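PDB 2ZZR: unsaturated glucuronyl hydrolase from Streptococcus agalactiae, which hydrolyses unsaturated chondroitin, hyaluronan and heparin disaccharides, releasing the 4,5-unsaturated uronic acid from their non-reducing end. Local coordinates for residues 158-163 with 168-173. Residues are numbered along the deposited sequence; the frame is centred on the assembly and turned at random.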
loop_
_atom_site.group_PDB
_atom_site.type_symbol
_atom_site.label_atom_id
_atom_site.label_comp_id
_atom_site.label_asym_id
_atom_site.label_seq_id
_atom_site.Cartn_x
_atom_site.Cartn_y
_atom_site.Cartn_z
ATOM N N GLN A 158 -13.275 -1.741 12.123
ATOM C CA GLN A 158 -12.557 -2.634 13.024
ATOM C C GLN A 158 -11.751 -3.676 12.262
ATOM O O GLN A 158 -12.239 -4.273 11.294
ATOM C CB GLN A 158 -13.512 -3.322 14.012
ATOM C CG GLN A 158 -12.772 -3.993 15.186
ATOM C CD GLN A 158 -13.663 -4.859 16.059
ATOM O OE1 GLN A 158 -13.220 -5.884 16.599
ATOM N NE2 GLN A 158 -14.914 -4.459 16.210
ATOM N N ALA A 159 -10.517 -3.884 12.709
ATOM C CA ALA A 159 -9.651 -4.931 12.173
ATOM C C ALA A 159 -10.223 -6.317 12.498
ATOM O O ALA A 159 -11.178 -6.435 13.285
ATOM C CB ALA A 159 -8.248 -4.781 12.736
ATOM N N TRP A 160 -9.653 -7.351 11.873
ATOM C CA TRP A 160 -10.062 -8.741 12.104
ATOM C C TRP A 160 -10.154 -9.096 13.587
ATOM O O TRP A 160 -9.433 -8.537 14.425
ATOM C CB TRP A 160 -9.120 -9.721 11.382
ATOM C CG TRP A 160 -7.652 -9.424 11.542
ATOM C CD1 TRP A 160 -6.862 -8.706 10.681
ATOM C CD2 TRP A 160 -6.796 -9.844 12.613
ATOM N NE1 TRP A 160 -5.573 -8.652 11.156
ATOM C CE2 TRP A 160 -5.502 -9.346 12.336
ATOM C CE3 TRP A 160 -6.993 -10.601 13.778
ATOM C CZ2 TRP A 160 -4.412 -9.571 13.184
ATOM C CZ3 TRP A 160 -5.907 -10.830 14.619
ATOM C CH2 TRP A 160 -4.633 -10.313 14.319
ATOM N N GLY A 161 -11.050 -10.033 13.887
ATOM C CA GLY A 161 -11.348 -10.427 15.260
ATOM C C GLY A 161 -12.838 -10.370 15.520
ATOM O O GLY A 161 -13.644 -10.271 14.591
ATOM N N GLU A 162 -13.206 -10.441 16.796
ATOM C CA GLU A 162 -14.606 -10.419 17.193
ATOM C C GLU A 162 -15.137 -8.985 17.165
ATOM O O GLU A 162 -14.643 -8.120 17.887
ATOM C CB GLU A 162 -14.763 -11.034 18.592
ATOM C CG GLU A 162 -16.213 -11.137 19.077
ATOM C CD GLU A 162 -17.027 -12.184 18.332
ATOM O OE1 GLU A 162 -18.275 -12.082 18.356
ATOM O OE2 GLU A 162 -16.438 -13.108 17.722
ATOM N N LEU A 163 -16.135 -8.743 16.320
ATOM C CA LEU A 163 -16.710 -7.404 16.170
ATOM C C LEU A 163 -17.303 -6.904 17.478
ATOM O O LEU A 163 -18.103 -7.604 18.105
ATOM C CB LEU A 163 -17.780 -7.390 15.076
ATOM C CG LEU A 163 -17.294 -7.410 13.622
ATOM C CD1 LEU A 163 -18.477 -7.596 12.694
ATOM C CD2 LEU A 163 -16.527 -6.134 13.281
ATOM N N HIS A 168 -10.349 -6.705 21.010
ATOM C CA HIS A 168 -10.122 -6.683 19.557
ATOM C C HIS A 168 -10.556 -5.357 18.933
ATOM O O HIS A 168 -10.457 -5.186 17.718
ATOM C CB HIS A 168 -10.929 -7.788 18.877
ATOM C CG HIS A 168 -10.495 -9.174 19.237
ATOM N ND1 HIS A 168 -11.036 -10.290 18.638
ATOM C CD2 HIS A 168 -9.570 -9.627 20.114
ATOM C CE1 HIS A 168 -10.474 -11.373 19.142
ATOM N NE2 HIS A 168 -9.583 -11.000 20.041
ATOM N N TYR A 169 -11.052 -4.436 19.762
ATOM C CA TYR A 169 -11.750 -3.240 19.282
ATOM C C TYR A 169 -10.749 -2.170 18.854
ATOM O O TYR A 169 -10.406 -1.257 19.614
ATOM C CB TYR A 169 -12.683 -2.729 20.379
ATOM C CG TYR A 169 -13.809 -1.843 19.905
ATOM C CD1 TYR A 169 -14.900 -2.377 19.219
ATOM C CD2 TYR A 169 -13.800 -0.478 20.174
ATOM C CE1 TYR A 169 -15.948 -1.566 18.801
ATOM C CE2 TYR A 169 -14.846 0.343 19.761
ATOM C CZ TYR A 169 -15.911 -0.208 19.083
ATOM O OH TYR A 169 -16.945 0.594 18.672
ATOM N N ARG A 170 -10.264 -2.305 17.622
ATOM C CA ARG A 170 -9.110 -1.543 17.186
ATOM C C ARG A 170 -9.130 -1.346 15.676
ATOM O O ARG A 170 -9.794 -2.101 14.952
ATOM C CB ARG A 170 -7.822 -2.269 17.592
ATOM C CG ARG A 170 -7.511 -3.508 16.731
ATOM C CD ARG A 170 -6.895 -4.655 17.528
ATOM N NE ARG A 170 -6.349 -5.676 16.633
ATOM C CZ ARG A 170 -7.069 -6.602 16.001
ATOM N NH1 ARG A 170 -6.462 -7.469 15.202
ATOM N NH2 ARG A 170 -8.389 -6.669 16.157
ATOM N N LEU A 171 -8.402 -0.326 15.225
ATOM C CA LEU A 171 -8.101 -0.157 13.802
ATOM C C LEU A 171 -6.618 -0.419 13.571
ATOM O O LEU A 171 -5.810 -0.343 14.501
ATOM C CB LEU A 171 -8.488 1.249 13.307
ATOM C CG LEU A 171 -7.823 2.505 13.899
ATOM C CD1 LEU A 171 -6.402 2.745 13.367
ATOM C CD2 LEU A 171 -8.686 3.744 13.643
ATOM N N ILE A 172 -6.259 -0.711 12.325
ATOM C CA ILE A 172 -4.864 -0.894 11.944
ATOM C C ILE A 172 -4.571 0.109 10.826
ATOM O O ILE A 172 -5.458 0.428 10.037
ATOM C CB ILE A 172 -4.580 -2.366 11.531
ATOM C CG1 ILE A 172 -4.806 -3.291 12.745
ATOM C CG2 ILE A 172 -3.159 -2.533 10.982
ATOM C CD1 ILE A 172 -4.691 -4.774 12.443
ATOM N N ILE A 173 -3.349 0.632 10.792
ATOM C CA ILE A 173 -3.025 1.748 9.897
ATOM C C ILE A 173 -3.187 1.409 8.410
ATOM O O ILE A 173 -3.498 2.292 7.595
ATOM C CB ILE A 173 -1.610 2.331 10.173
ATOM C CG1 ILE A 173 -1.439 3.673 9.440
ATOM C CG2 ILE A 173 -0.513 1.305 9.852
ATOM C CD1 ILE A 173 -0.241 4.486 9.876
#
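Arg170 stands its guanidinium almost upright on the indole of Trp160, planes 81° apart, so that NH1 rather than the flat of the group meets the ring. This cation-pi contact puts CZ 4.5 Å from the six-membered ring's centroid, nearly on its normal. NH2 of Arg170 bonds to Trp160 O at 2.8 Å, within the guanidinium plane, and NH1 adds a weak second bond to the same oxygen. Because NH2 also donates to His168 O at 3.0 Å, the rotation of the group is fixed. CB of Ala159 lies over one guanidinium face. Arg170 reaches this position with CG set between its backbone N and carbonyl carbon (chi1 74°) and a bend at chi2.

Glu162 N donates to His168 ND1 at 2.9 Å, straight into the imidazole edge, which must therefore be unprotonated at ND1. Gly161 runs close by, its CA 3.4 Å from His168 ND1, at backbone angles where a CB would press against the carbonyl of Trp160 and run into ND1, which explains the glycine. One backbone bond, Ala159 N to Arg170 O (3.0 Å), ties loop to strand, and Ala159 CB packs on Ile172 CD1 at 3.6 Å.

The contact folds the loop after strand 156-157 back on strand 170-172, an outer strand of a three-stranded antiparallel sheet. The side chain of Ile172 lies about 3 Å from that of Asp174, and Trp160 near Asp114, the two probable catalytic aspartates. Arg149 bonds the loop carbonyls of Gln158, Ala159 and Gly161, while strand 219-222 pairs with strand 170-172 and Leu171 packs on helix 192-209.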